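Local atomic coordinates of dihydrodipicolinate synthase (Rhodopseudomonas palustris, PDB entry 3DZ1), a protein that probably acts as a 4-hydroxy-tetrahydrodipicolinate synthase, a TIM-barrel lyase of the DapA family that would use pyruvate in making a lysine precursor. Residues A10-I15 with D228-S233; V29-L34 with E64-R69; P86-M91 with T128-D133; E118-Y123 with V148-K153; L262-Y267 with E293-L298. One frame throughout, in Å; residues are numbered along the deposited sequence.

Interaction 1: A10-I15 with D228-S233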
# COMPACT_ATOMS: atom_id res chain seq x y z
N ALA A 10 -2.06 -3.20 34.57
CA ALA A 10 -3.43 -3.53 34.23
C ALA A 10 -4.35 -2.33 34.45
O ALA A 10 -3.89 -1.24 34.79
CB ALA A 10 -3.91 -4.70 35.08
N GLY A 11 -5.65 -2.53 34.25
CA GLY A 11 -6.58 -1.45 34.45
C GLY A 11 -6.79 -0.59 33.22
O GLY A 11 -6.81 -1.08 32.10
N THR A 12 -6.95 0.71 33.44
CA THR A 12 -7.18 1.62 32.33
C THR A 12 -6.10 2.68 32.19
O THR A 12 -5.82 3.42 33.13
CB THR A 12 -8.55 2.32 32.48
OG1 THR A 12 -9.59 1.33 32.60
CG2 THR A 12 -8.85 3.21 31.29
N PHE A 13 -5.47 2.73 31.01
CA PHE A 13 -4.45 3.73 30.72
C PHE A 13 -5.07 4.70 29.73
O PHE A 13 -5.50 4.30 28.65
CB PHE A 13 -3.20 3.10 30.10
CG PHE A 13 -2.22 2.58 31.10
CD1 PHE A 13 -2.56 1.55 31.97
CD2 PHE A 13 -0.93 3.11 31.17
CE1 PHE A 13 -1.65 1.05 32.90
CE2 PHE A 13 -0.00 2.63 32.10
CZ PHE A 13 -0.36 1.60 32.96
N ALA A 14 -5.13 5.98 30.08
CA ALA A 14 -5.72 6.96 29.18
C ALA A 14 -4.70 7.48 28.17
O ALA A 14 -3.57 7.81 28.53
CB ALA A 14 -6.30 8.12 29.99
N ILE A 15 -5.09 7.55 26.90
CA ILE A 15 -4.19 8.09 25.87
C ILE A 15 -4.53 9.57 25.81
O ILE A 15 -5.62 9.96 25.39
CB ILE A 15 -4.44 7.46 24.49
CG1 ILE A 15 -4.28 5.93 24.58
CG2 ILE A 15 -3.45 8.04 23.48
CD1 ILE A 15 -4.58 5.20 23.29
N ASP A 228 -14.87 1.52 34.58
CA ASP A 228 -15.92 0.66 35.12
C ASP A 228 -16.12 -0.58 34.25
O ASP A 228 -16.37 -1.67 34.77
CB ASP A 228 -17.25 1.42 35.25
CG ASP A 228 -17.20 2.50 36.32
OD1 ASP A 228 -16.59 2.25 37.38
OD2 ASP A 228 -17.78 3.59 36.11
N VAL A 229 -16.04 -0.42 32.93
CA VAL A 229 -16.20 -1.57 32.05
C VAL A 229 -15.10 -2.59 32.37
O VAL A 229 -15.36 -3.80 32.45
CB VAL A 229 -16.08 -1.18 30.56
CG1 VAL A 229 -16.00 -2.43 29.69
CG2 VAL A 229 -17.28 -0.34 30.14
N VAL A 230 -13.88 -2.11 32.56
CA VAL A 230 -12.75 -2.98 32.88
C VAL A 230 -12.98 -3.64 34.25
O VAL A 230 -12.76 -4.84 34.43
CB VAL A 230 -11.42 -2.19 32.89
CG1 VAL A 230 -10.28 -3.06 33.39
CG2 VAL A 230 -11.11 -1.69 31.48
N LYS A 231 -13.44 -2.85 35.22
CA LYS A 231 -13.70 -3.37 36.55
C LYS A 231 -14.80 -4.43 36.55
O LYS A 231 -14.64 -5.50 37.14
CB LYS A 231 -14.09 -2.24 37.50
CG LYS A 231 -12.93 -1.32 37.87
CD LYS A 231 -13.39 -0.25 38.85
CE LYS A 231 -12.22 0.55 39.39
NZ LYS A 231 -12.69 1.59 40.34
N LEU A 232 -15.91 -4.12 35.88
CA LEU A 232 -17.02 -5.06 35.82
C LEU A 232 -16.60 -6.35 35.12
O LEU A 232 -17.01 -7.44 35.52
CB LEU A 232 -18.21 -4.44 35.08
CG LEU A 232 -18.94 -3.32 35.83
CD1 LEU A 232 -19.90 -2.61 34.87
CD2 LEU A 232 -19.70 -3.91 37.02
N SER A 233 -15.78 -6.21 34.08
CA SER A 233 -15.32 -7.37 33.33
C SER A 233 -14.46 -8.28 34.21
O SER A 233 -14.64 -9.50 34.22
CB SER A 233 -14.53 -6.94 32.10
OG SER A 233 -15.32 -6.13 31.24
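Gly11 and Thr12, at the start of the first strand of the TIM barrel, lie against Val230 on helix 223-234, the helix that follows the eighth strand. The contact therefore sits at the closure of the barrel, where the first and last strands run side by side: Gly11 and Phe13 exchange backbone hydrogen bonds with Asp214, Ala216 and Thr218.

Across the two segments there is only van der Waals packing. Val230 sends both methyls to the strand. CG1, anti to its own backbone N (chi1 173°), lies 4.2 Å from Gly11 CA, over bare backbone. CG2 reaches further along the strand, where Thr12 OG1, held beside the threonine's own backbone N, comes to 3.6 Å from it, a plain van der Waals contact. Met209 of helix 205-211 also touches Val230. Thr12 packs on Thr218 as well, and its side chain is about 7 Å from that of Met217, a predicted pyruvate-binding residue.

Backbone shape matters at Gly11. At its phi of 88° and psi of -143°, any side chain would be pressed against the carbonyl oxygen of Ala10, reason enough for a glycine.

No polar bond joins the two segments. Within the strand segment, Ala10 O lies at the edge of the Phe13 ring as a simple contact. On the helix, Val229 O takes two donors from one residue: Ser233 N at 2.9 Å, and from the opposite face of the carbonyl plane Ser233 OG at 2.6 Å.

Interaction 2: V29-L34 with E64-R69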
# COMPACT_ATOMS: atom_id res chain seq x y z
N VAL A 29 -2.08 24.40 31.17
CA VAL A 29 -3.11 24.37 32.20
C VAL A 29 -4.00 23.15 31.98
O VAL A 29 -4.37 22.46 32.93
CB VAL A 29 -3.97 25.65 32.16
CG1 VAL A 29 -5.01 25.62 33.25
CG2 VAL A 29 -3.08 26.88 32.31
N SER A 30 -4.35 22.91 30.72
CA SER A 30 -5.20 21.78 30.36
C SER A 30 -4.48 20.44 30.52
O SER A 30 -5.10 19.43 30.83
CB SER A 30 -5.71 21.93 28.93
OG SER A 30 -6.72 22.92 28.87
N ILE A 31 -3.16 20.44 30.32
CA ILE A 31 -2.41 19.21 30.50
C ILE A 31 -2.54 18.78 31.96
O ILE A 31 -2.78 17.61 32.25
CB ILE A 31 -0.91 19.40 30.14
CG1 ILE A 31 -0.76 19.54 28.63
CG2 ILE A 31 -0.09 18.21 30.65
CD1 ILE A 31 0.66 19.81 28.17
N ASP A 32 -2.43 19.73 32.88
CA ASP A 32 -2.55 19.42 34.30
C ASP A 32 -3.98 19.00 34.63
O ASP A 32 -4.20 18.07 35.40
CB ASP A 32 -2.17 20.63 35.17
CG ASP A 32 -0.76 21.13 34.90
OD1 ASP A 32 0.14 20.31 34.64
OD2 ASP A 32 -0.56 22.36 34.96
N ARG A 33 -4.95 19.71 34.06
CA ARG A 33 -6.36 19.42 34.29
C ARG A 33 -6.71 18.01 33.81
O ARG A 33 -7.43 17.27 34.49
CB ARG A 33 -7.21 20.46 33.57
CG ARG A 33 -8.69 20.40 33.86
CD ARG A 33 -9.39 21.48 33.05
NE ARG A 33 -8.88 22.80 33.36
CZ ARG A 33 -8.62 23.74 32.46
NH1 ARG A 33 -8.82 23.50 31.17
NH2 ARG A 33 -8.16 24.92 32.85
N LEU A 34 -6.22 17.65 32.63
CA LEU A 34 -6.46 16.32 32.08
C LEU A 34 -5.84 15.26 32.98
O LEU A 34 -6.47 14.26 33.30
CB LEU A 34 -5.85 16.19 30.68
CG LEU A 34 -6.68 16.65 29.48
CD1 LEU A 34 -5.86 16.53 28.21
CD2 LEU A 34 -7.94 15.79 29.39
N GLU A 64 9.31 17.16 24.08
CA GLU A 64 9.97 16.90 25.36
C GLU A 64 9.26 17.62 26.50
O GLU A 64 9.08 17.05 27.58
CB GLU A 64 11.44 17.32 25.27
CG GLU A 64 12.28 16.38 24.40
CD GLU A 64 13.63 16.96 24.03
OE1 GLU A 64 14.21 17.70 24.85
OE2 GLU A 64 14.12 16.67 22.92
N ALA A 65 8.86 18.86 26.27
CA ALA A 65 8.17 19.65 27.29
C ALA A 65 6.81 19.03 27.64
O ALA A 65 6.46 18.91 28.80
CB ALA A 65 7.99 21.09 26.82
N VAL A 66 6.06 18.65 26.61
CA VAL A 66 4.75 18.05 26.83
C VAL A 66 4.88 16.76 27.63
O VAL A 66 4.21 16.58 28.66
CB VAL A 66 4.05 17.75 25.49
CG1 VAL A 66 2.72 17.04 25.74
CG2 VAL A 66 3.82 19.05 24.73
N ALA A 67 5.74 15.86 27.17
CA ALA A 67 5.95 14.60 27.85
C ALA A 67 6.34 14.85 29.30
O ALA A 67 5.83 14.18 30.21
CB ALA A 67 7.03 13.80 27.15
N THR A 68 7.23 15.81 29.52
CA THR A 68 7.69 16.15 30.86
C THR A 68 6.57 16.70 31.74
O THR A 68 6.46 16.33 32.91
CB THR A 68 8.84 17.18 30.83
OG1 THR A 68 9.94 16.64 30.08
CG2 THR A 68 9.32 17.49 32.23
N ARG A 69 5.75 17.58 31.18
CA ARG A 69 4.65 18.17 31.93
C ARG A 69 3.75 17.06 32.48
O ARG A 69 3.37 17.08 33.65
CB ARG A 69 3.83 19.09 31.02
CG ARG A 69 2.75 19.89 31.75
CD ARG A 69 3.32 21.18 32.31
NE ARG A 69 2.34 21.94 33.09
CZ ARG A 69 2.53 23.18 33.52
NH1 ARG A 69 3.66 23.81 33.25
NH2 ARG A 69 1.60 23.78 34.25
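Ile31 of helix 28-40 and Arg69 of helix 60-73 make the tight part of this contact. Ile31 CG2 packs 3.5 Å from Arg69 CG, methyl against the aliphatic root of the arginine, the two chains passing at a slant. The other branch of Ile31 extends deeper, and its CD1 meets Val66 CG1 at a more relaxed 4.2 Å. Pro19 and Phe70 also touch the buried Ile31.

On the outer, partly exposed side the chemistry turns ionic. Arg69 runs straight off its backbone, then bends at chi2 (87°), which swings the guanidinium round to Asp32. The grip is side-on, one nitrogen to each oxygen: NH2 to OD2 at 2.7 Å, nearly straight at 172° and on the syn lone pair, and NE to OD1 at 3.1 Å, more tilted. Carboxylate and guanidinium are nearly coplanar. Asp28 adds a weak, long ion pair to NE. An alanine in place of Arg69 would probably leave Asp32 without its salt-bridge mate and uncover the CG2 side of Ile31.

The axes of the two segments come no closer than 10.6 Å, a separation that Ile31 and Arg69 span with their side chains. They cross at -35°, pointing broadly the same way, as do successive helices on the outside of a TIM barrel, with strand 45-48 running between them in the chain.

Interaction 3: P86-M91 with T128-D133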
# COMPACT_ATOMS: atom_id res chain seq x y z
N PRO A 86 11.16 8.18 12.88
CA PRO A 86 11.73 7.77 11.59
C PRO A 86 13.14 7.22 11.75
O PRO A 86 13.60 6.44 10.92
CB PRO A 86 11.70 9.07 10.78
CG PRO A 86 10.52 9.78 11.33
CD PRO A 86 10.70 9.58 12.82
N GLY A 87 13.82 7.64 12.81
CA GLY A 87 15.18 7.18 13.05
C GLY A 87 15.45 6.87 14.50
O GLY A 87 14.73 7.33 15.39
N PHE A 88 16.50 6.10 14.75
CA PHE A 88 16.87 5.70 16.10
C PHE A 88 17.47 6.78 16.99
O PHE A 88 17.36 6.70 18.22
CB PHE A 88 17.83 4.50 16.04
CG PHE A 88 17.21 3.27 15.45
CD1 PHE A 88 15.98 2.80 15.90
CD2 PHE A 88 17.87 2.56 14.44
CE1 PHE A 88 15.41 1.65 15.36
CE2 PHE A 88 17.30 1.41 13.90
CZ PHE A 88 16.08 0.95 14.36
N ALA A 89 18.11 7.77 16.39
CA ALA A 89 18.72 8.85 17.17
C ALA A 89 17.65 9.65 17.90
O ALA A 89 17.77 9.91 19.10
CB ALA A 89 19.53 9.76 16.25
N ALA A 90 16.61 10.03 17.18
CA ALA A 90 15.52 10.79 17.77
C ALA A 90 14.81 9.94 18.83
O ALA A 90 14.43 10.44 19.89
CB ALA A 90 14.53 11.22 16.70
N MSE A 91 14.65 8.66 18.53
CA MSE A 91 14.00 7.75 19.46
C MSE A 91 14.78 7.64 20.76
O MSE A 91 14.21 7.69 21.85
CB MSE A 91 13.86 6.36 18.82
CG MSE A 91 13.15 5.35 19.71
SE MSE A 91 13.08 3.57 18.92
CE MSE A 91 11.98 4.01 17.39
N THR A 128 15.46 -1.59 20.43
CA THR A 128 15.83 -1.74 21.84
C THR A 128 17.30 -1.41 22.06
O THR A 128 17.69 -0.90 23.11
CB THR A 128 15.54 -3.16 22.37
OG1 THR A 128 16.19 -4.13 21.54
CG2 THR A 128 14.05 -3.43 22.41
N GLU A 129 18.13 -1.70 21.07
CA GLU A 129 19.55 -1.40 21.17
C GLU A 129 19.71 0.11 21.24
O GLU A 129 20.59 0.64 21.91
CB GLU A 129 20.31 -1.96 19.96
CG GLU A 129 21.77 -1.55 19.90
CD GLU A 129 22.46 -2.09 18.66
OE1 GLU A 129 21.99 -1.80 17.54
OE2 GLU A 129 23.49 -2.79 18.81
N ALA A 130 18.82 0.81 20.53
CA ALA A 130 18.83 2.26 20.48
C ALA A 130 18.43 2.94 21.79
O ALA A 130 19.14 3.83 22.27
CB ALA A 130 17.91 2.74 19.36
N ILE A 131 17.30 2.54 22.37
CA ILE A 131 16.84 3.15 23.61
C ILE A 131 17.50 2.59 24.86
O ILE A 131 17.46 3.21 25.92
CB ILE A 131 15.31 3.00 23.78
CG1 ILE A 131 14.94 1.52 23.92
CG2 ILE A 131 14.58 3.64 22.61
CD1 ILE A 131 13.50 1.29 24.34
N GLY A 132 18.11 1.41 24.73
CA GLY A 132 18.76 0.78 25.87
C GLY A 132 17.92 -0.37 26.38
O GLY A 132 16.70 -0.24 26.52
N ASP A 133 18.55 -1.50 26.67
CA ASP A 133 17.83 -2.68 27.16
C ASP A 133 17.25 -2.50 28.56
O ASP A 133 16.52 -3.36 29.05
CB ASP A 133 18.73 -3.91 27.14
CG ASP A 133 19.26 -4.22 25.76
OD1 ASP A 133 18.44 -4.27 24.81
OD2 ASP A 133 20.48 -4.43 25.62
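Phe88 and Ala130 bring their CA atoms within 5.9 Å, and Met91 and Ile131 follow at 6.8 Å. Here the first turn of helix 88-101 meets the last turn of helix 117-131, two successive outer helices of the TIM barrel with strand 105-108 between them in the chain. Gly87 occupies the N-cap position of the first helix, though the bond from Met91 N to its carbonyl is weak. Gly132 ends the second helix with a positive phi of 105°, backbone angles at which a CB would collide with the carbonyl oxygen of Ile131.

Both contacts between side chains are apolar. Ala130 CB points at the other helix and packs 3.8 Å from Phe88 CB, with the ring atoms CG and CD1 a little further off. The ring itself goes on to Tyr123, their planes about 30° apart, and Phe88 also touches Pro283 of the second subunit, so this turn lies near a subunit interface. Arg92 NH1 adds a polar tie between the helices by donating to Ala130 O.

Deeper in, Met91 (selenomethionine here) lies against Ile131, and both side chains rest on Ile108 of the barrel wall. Ile131 CG1 stands between the backbone N and the carbonyl carbon (chi1 64°), which leaves the other branch to make the touch: its CG2 sits 3.7 Å from Met91 CG and 4.0 Å from the selenium.

Interaction 4: E118-Y123 with V148-K153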
# COMPACT_ATOMS: atom_id res chain seq x y z
N GLU A 118 11.03 -11.33 9.38
CA GLU A 118 12.47 -11.14 9.56
C GLU A 118 12.73 -9.65 9.77
O GLU A 118 13.47 -9.25 10.67
CB GLU A 118 13.20 -11.62 8.31
CG GLU A 118 14.58 -12.22 8.53
CD GLU A 118 15.16 -12.80 7.25
OE1 GLU A 118 15.53 -12.00 6.35
OE2 GLU A 118 15.22 -14.04 7.13
N GLN A 119 12.11 -8.82 8.93
CA GLN A 119 12.29 -7.38 9.04
C GLN A 119 11.69 -6.85 10.34
O GLN A 119 12.23 -5.93 10.96
CB GLN A 119 11.62 -6.66 7.87
CG GLN A 119 12.23 -6.99 6.52
CD GLN A 119 11.44 -6.38 5.37
OE1 GLN A 119 10.21 -6.44 5.36
NE2 GLN A 119 12.14 -5.81 4.40
N ILE A 120 10.57 -7.42 10.75
CA ILE A 120 9.90 -6.99 11.98
C ILE A 120 10.74 -7.28 13.22
O ILE A 120 11.00 -6.39 14.02
CB ILE A 120 8.51 -7.66 12.12
CG1 ILE A 120 7.60 -7.18 10.99
CG2 ILE A 120 7.88 -7.30 13.47
CD1 ILE A 120 6.28 -7.91 10.91
N THR A 121 11.19 -8.53 13.39
CA THR A 121 11.98 -8.86 14.56
C THR A 121 13.30 -8.11 14.57
O THR A 121 13.78 -7.68 15.62
CB THR A 121 12.23 -10.38 14.67
OG1 THR A 121 12.82 -10.87 13.46
CG2 THR A 121 10.93 -11.11 14.93
N THR A 122 13.91 -7.93 13.40
CA THR A 122 15.16 -7.21 13.33
C THR A 122 14.99 -5.75 13.75
O THR A 122 15.81 -5.22 14.50
CB THR A 122 15.76 -7.25 11.91
OG1 THR A 122 16.25 -8.57 11.65
CG2 THR A 122 16.90 -6.24 11.76
N TYR A 123 13.92 -5.12 13.27
CA TYR A 123 13.68 -3.72 13.61
C TYR A 123 13.64 -3.50 15.12
O TYR A 123 14.30 -2.60 15.65
CB TYR A 123 12.37 -3.22 13.02
CG TYR A 123 12.08 -1.80 13.44
CD1 TYR A 123 12.75 -0.74 12.85
CD2 TYR A 123 11.21 -1.53 14.49
CE1 TYR A 123 12.58 0.57 13.30
CE2 TYR A 123 11.03 -0.22 14.95
CZ TYR A 123 11.72 0.82 14.35
OH TYR A 123 11.56 2.11 14.81
N VAL A 148 1.65 -2.68 9.08
CA VAL A 148 2.38 -3.87 9.51
C VAL A 148 1.48 -4.87 10.22
O VAL A 148 0.64 -4.51 11.04
CB VAL A 148 3.55 -3.49 10.44
CG1 VAL A 148 4.27 -4.75 10.90
CG2 VAL A 148 4.50 -2.55 9.72
N VAL A 149 1.66 -6.15 9.90
CA VAL A 149 0.89 -7.21 10.54
C VAL A 149 1.87 -8.12 11.28
O VAL A 149 2.87 -8.55 10.72
CB VAL A 149 0.09 -8.04 9.51
CG1 VAL A 149 -0.64 -9.19 10.21
CG2 VAL A 149 -0.91 -7.15 8.79
N MSE A 150 1.57 -8.40 12.55
CA MSE A 150 2.41 -9.25 13.39
C MSE A 150 1.64 -10.46 13.91
O MSE A 150 0.65 -10.31 14.62
CB MSE A 150 2.92 -8.45 14.59
CG MSE A 150 3.57 -7.13 14.25
SE MSE A 150 4.21 -6.27 15.87
CE MSE A 150 4.73 -4.57 15.14
N THR A 151 2.10 -11.66 13.58
CA THR A 151 1.43 -12.87 14.07
C THR A 151 1.78 -13.05 15.54
O THR A 151 2.75 -12.48 16.03
CB THR A 151 1.89 -14.13 13.32
OG1 THR A 151 3.28 -14.37 13.60
CG2 THR A 151 1.69 -13.97 11.83
N PRO A 152 0.97 -13.84 16.27
CA PRO A 152 1.24 -14.08 17.69
C PRO A 152 2.65 -14.61 17.89
O PRO A 152 3.32 -14.23 18.85
CB PRO A 152 0.17 -15.09 18.06
CG PRO A 152 -1.00 -14.64 17.24
CD PRO A 152 -0.36 -14.36 15.89
N LYS A 153 3.11 -15.47 16.99
CA LYS A 153 4.46 -16.04 17.08
C LYS A 153 5.52 -14.95 16.90
O LYS A 153 6.58 -15.00 17.55
CB LYS A 153 4.66 -17.13 16.02
CG LYS A 153 3.84 -18.39 16.28
CD LYS A 153 4.12 -19.47 15.25
CE LYS A 153 3.35 -20.74 15.59
NZ LYS A 153 3.59 -21.84 14.60
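Ile120 pushes its terminal methyl into the extended chain at Val148-Met150 and makes the whole contact from its side. CD1 lies 3.7 Å from Val148 CG1; the two side chains lie alongside, running opposite ways, and Ile120 CG1 is 4.1 Å from the same valine methyl. With chi1 at -64° and chi2 at 172°, the long branch of Ile120 is stretched out and its end reaches the chain beyond the valine. There CD1 meets Val149 O at 3.5 Å and, more loosely, Met150 CG at 4.4 Å; Met150 is selenomethionine in this crystal. The CB of Val149 points away from the helix, and its carbonyl makes the touch.

In the TIM barrel, helix 117-131, which follows the fourth strand, packs here on the link leading to helix 152-161, which follows the fifth. Ile120 continues onto that next helix through Val154 and Ile158, while Pro110 touches Val148 and Met150. Thr151 begins the helix as its N-cap, its OG1 bonded to Val154 N. The third subunit packs on both segments: its Thr116 on Val149 and its Thr151 on Glu118.

On helix 117-131 the polar bond is local: Thr122 OG1 reaches back 3.0 Å to Glu118 O, which also takes Thr122 N from the opposite face. No hydrogen bond or charge crosses between the segments, which implies that the fit between them rests on van der Waals contact, nearly all of it through one isoleucine methyl.

Interaction 5: L262-Y267 with E293-L298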
# COMPACT_ATOMS: atom_id res chain seq x y z
N LEU A 262 -10.05 12.52 16.37
CA LEU A 262 -9.40 13.50 17.24
C LEU A 262 -10.32 14.69 17.46
O LEU A 262 -10.38 15.24 18.56
CB LEU A 262 -8.09 13.97 16.62
CG LEU A 262 -7.29 14.97 17.46
CD1 LEU A 262 -6.93 14.36 18.81
CD2 LEU A 262 -6.03 15.36 16.70
N SER A 263 -11.03 15.09 16.41
CA SER A 263 -11.95 16.22 16.51
C SER A 263 -13.07 15.90 17.47
O SER A 263 -13.53 16.77 18.22
CB SER A 263 -12.54 16.55 15.13
OG SER A 263 -11.52 16.99 14.26
N VAL A 264 -13.53 14.65 17.46
CA VAL A 264 -14.60 14.24 18.35
C VAL A 264 -14.11 14.24 19.80
O VAL A 264 -14.77 14.77 20.68
CB VAL A 264 -15.13 12.83 18.00
CG1 VAL A 264 -16.15 12.37 19.04
CG2 VAL A 264 -15.78 12.85 16.62
N ARG A 265 -12.93 13.66 20.02
CA ARG A 265 -12.33 13.60 21.35
C ARG A 265 -12.14 14.97 21.97
O ARG A 265 -12.58 15.23 23.09
CB ARG A 265 -10.94 12.95 21.30
CG ARG A 265 -10.91 11.47 20.99
CD ARG A 265 -9.46 10.99 20.92
NE ARG A 265 -9.36 9.58 20.58
CZ ARG A 265 -9.78 9.05 19.44
NH1 ARG A 265 -10.34 9.81 18.51
NH2 ARG A 265 -9.63 7.75 19.22
N LYS A 266 -11.46 15.85 21.24
CA LYS A 266 -11.20 17.19 21.75
C LYS A 266 -12.46 18.01 21.96
O LYS A 266 -12.54 18.80 22.89
CB LYS A 266 -10.21 17.91 20.82
CG LYS A 266 -8.78 17.41 21.00
CD LYS A 266 -7.76 18.32 20.32
CE LYS A 266 -6.36 18.06 20.85
NZ LYS A 266 -5.38 19.03 20.31
N TYR A 267 -13.45 17.81 21.09
CA TYR A 267 -14.72 18.52 21.22
C TYR A 267 -15.38 18.13 22.55
O TYR A 267 -15.83 18.98 23.31
CB TYR A 267 -15.64 18.16 20.05
CG TYR A 267 -17.06 18.65 20.22
CD1 TYR A 267 -17.37 20.01 20.19
CD2 TYR A 267 -18.11 17.75 20.43
CE1 TYR A 267 -18.68 20.47 20.37
CE2 TYR A 267 -19.42 18.19 20.61
CZ TYR A 267 -19.70 19.55 20.58
OH TYR A 267 -20.98 19.99 20.76
N GLU A 293 -23.66 18.30 16.32
CA GLU A 293 -25.02 18.00 16.76
C GLU A 293 -25.17 16.49 16.95
O GLU A 293 -25.76 16.03 17.93
CB GLU A 293 -26.05 18.49 15.73
CG GLU A 293 -27.51 18.41 16.18
CD GLU A 293 -28.03 16.99 16.31
OE1 GLU A 293 -27.66 16.15 15.47
OE2 GLU A 293 -28.82 16.71 17.24
N GLU A 294 -24.65 15.72 16.00
CA GLU A 294 -24.73 14.26 16.07
C GLU A 294 -24.02 13.75 17.32
O GLU A 294 -24.52 12.86 18.01
CB GLU A 294 -24.14 13.63 14.81
CG GLU A 294 -24.83 14.10 13.53
CD GLU A 294 -24.19 13.55 12.27
OE1 GLU A 294 -22.95 13.48 12.21
OE2 GLU A 294 -24.94 13.20 11.33
N VAL A 295 -22.85 14.31 17.61
CA VAL A 295 -22.10 13.92 18.80
C VAL A 295 -22.93 14.30 20.03
O VAL A 295 -23.04 13.53 20.98
CB VAL A 295 -20.73 14.62 18.88
CG1 VAL A 295 -20.06 14.34 20.24
CG2 VAL A 295 -19.83 14.14 17.74
N ASP A 296 -23.51 15.50 20.01
CA ASP A 296 -24.34 15.96 21.12
C ASP A 296 -25.50 15.01 21.34
O ASP A 296 -25.88 14.72 22.47
CB ASP A 296 -24.89 17.36 20.85
CG ASP A 296 -23.83 18.44 20.91
OD1 ASP A 296 -22.73 18.17 21.44
OD2 ASP A 296 -24.10 19.57 20.44
N TYR A 297 -26.08 14.52 20.24
CA TYR A 297 -27.21 13.60 20.34
C TYR A 297 -26.79 12.32 21.06
O TYR A 297 -27.48 11.84 21.96
CB TYR A 297 -27.74 13.25 18.94
CG TYR A 297 -28.95 12.35 18.96
CD1 TYR A 297 -30.16 12.78 19.50
CD2 TYR A 297 -28.89 11.06 18.44
CE1 TYR A 297 -31.29 11.95 19.51
CE2 TYR A 297 -30.01 10.22 18.45
CZ TYR A 297 -31.20 10.67 18.99
OH TYR A 297 -32.30 9.84 18.98
N LEU A 298 -25.64 11.77 20.66
CA LEU A 298 -25.14 10.55 21.29
C LEU A 298 -24.87 10.79 22.77
O LEU A 298 -25.18 9.95 23.61
CB LEU A 298 -23.86 10.08 20.59
CG LEU A 298 -24.02 9.65 19.13
CD1 LEU A 298 -22.67 9.23 18.57
CD2 LEU A 298 -25.02 8.51 19.03
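Tyr267 OH donates to Asp296 OD1 at 2.6 Å, the one hydrogen bond between these two helical segments. The oxygen lies at the edge of the phenol ring and is met on the syn side, 16° out of the carboxylate plane; ring and carboxylate are turned 33° from each other. Lys271 offers OD1 a further partner, but only as a weak, long ion pair.

Tyr267 CG is anti to the backbone N, and this throws the ring across to the other helix, where Val295 CG1 touches the same ring edge 3.9 Å from CE2. One turn earlier, Val264 CG1 meets Val295 CG2 at 4.3 Å, so Val295 stands between the two. A leucine at Tyr267 would have no hydroxyl for Asp296, and its shorter side chain would probably leave a gap beside Val295.

The segment axes cross at -59° and stay 11.3 Å apart. Both helices belong to the helical C-terminal part that follows the barrel in this family. Tyr254 of helix 238-255 packs on both Val264 and Val295, completing a three-helix group, and helix 289-301 also meets the fourth subunit, Glu294 forming a salt bridge with its Arg211.

In the fold
Interaction 1 lies deepest, about 12 Å from the centre of the chain, and is the one contact that involves a barrel strand; like interaction 4 it is buried, and held by van der Waals contact with no hydrogen bond across. Interactions 2, 3 and 5 are partly buried pairings of helices. Of these, 2 and 5 combine an apolar inner side with a carboxylate bond further out, a salt bridge in one and a tyrosine hydroxyl in the other. Interactions 3 and 4 share helix 117-131 and touch. Interaction 5, beyond the barrel, is about 37 Å from interaction 3 between centres. Other subunits come up to interactions 3, 4 and 5, whereas no other chain touches 1 or 2.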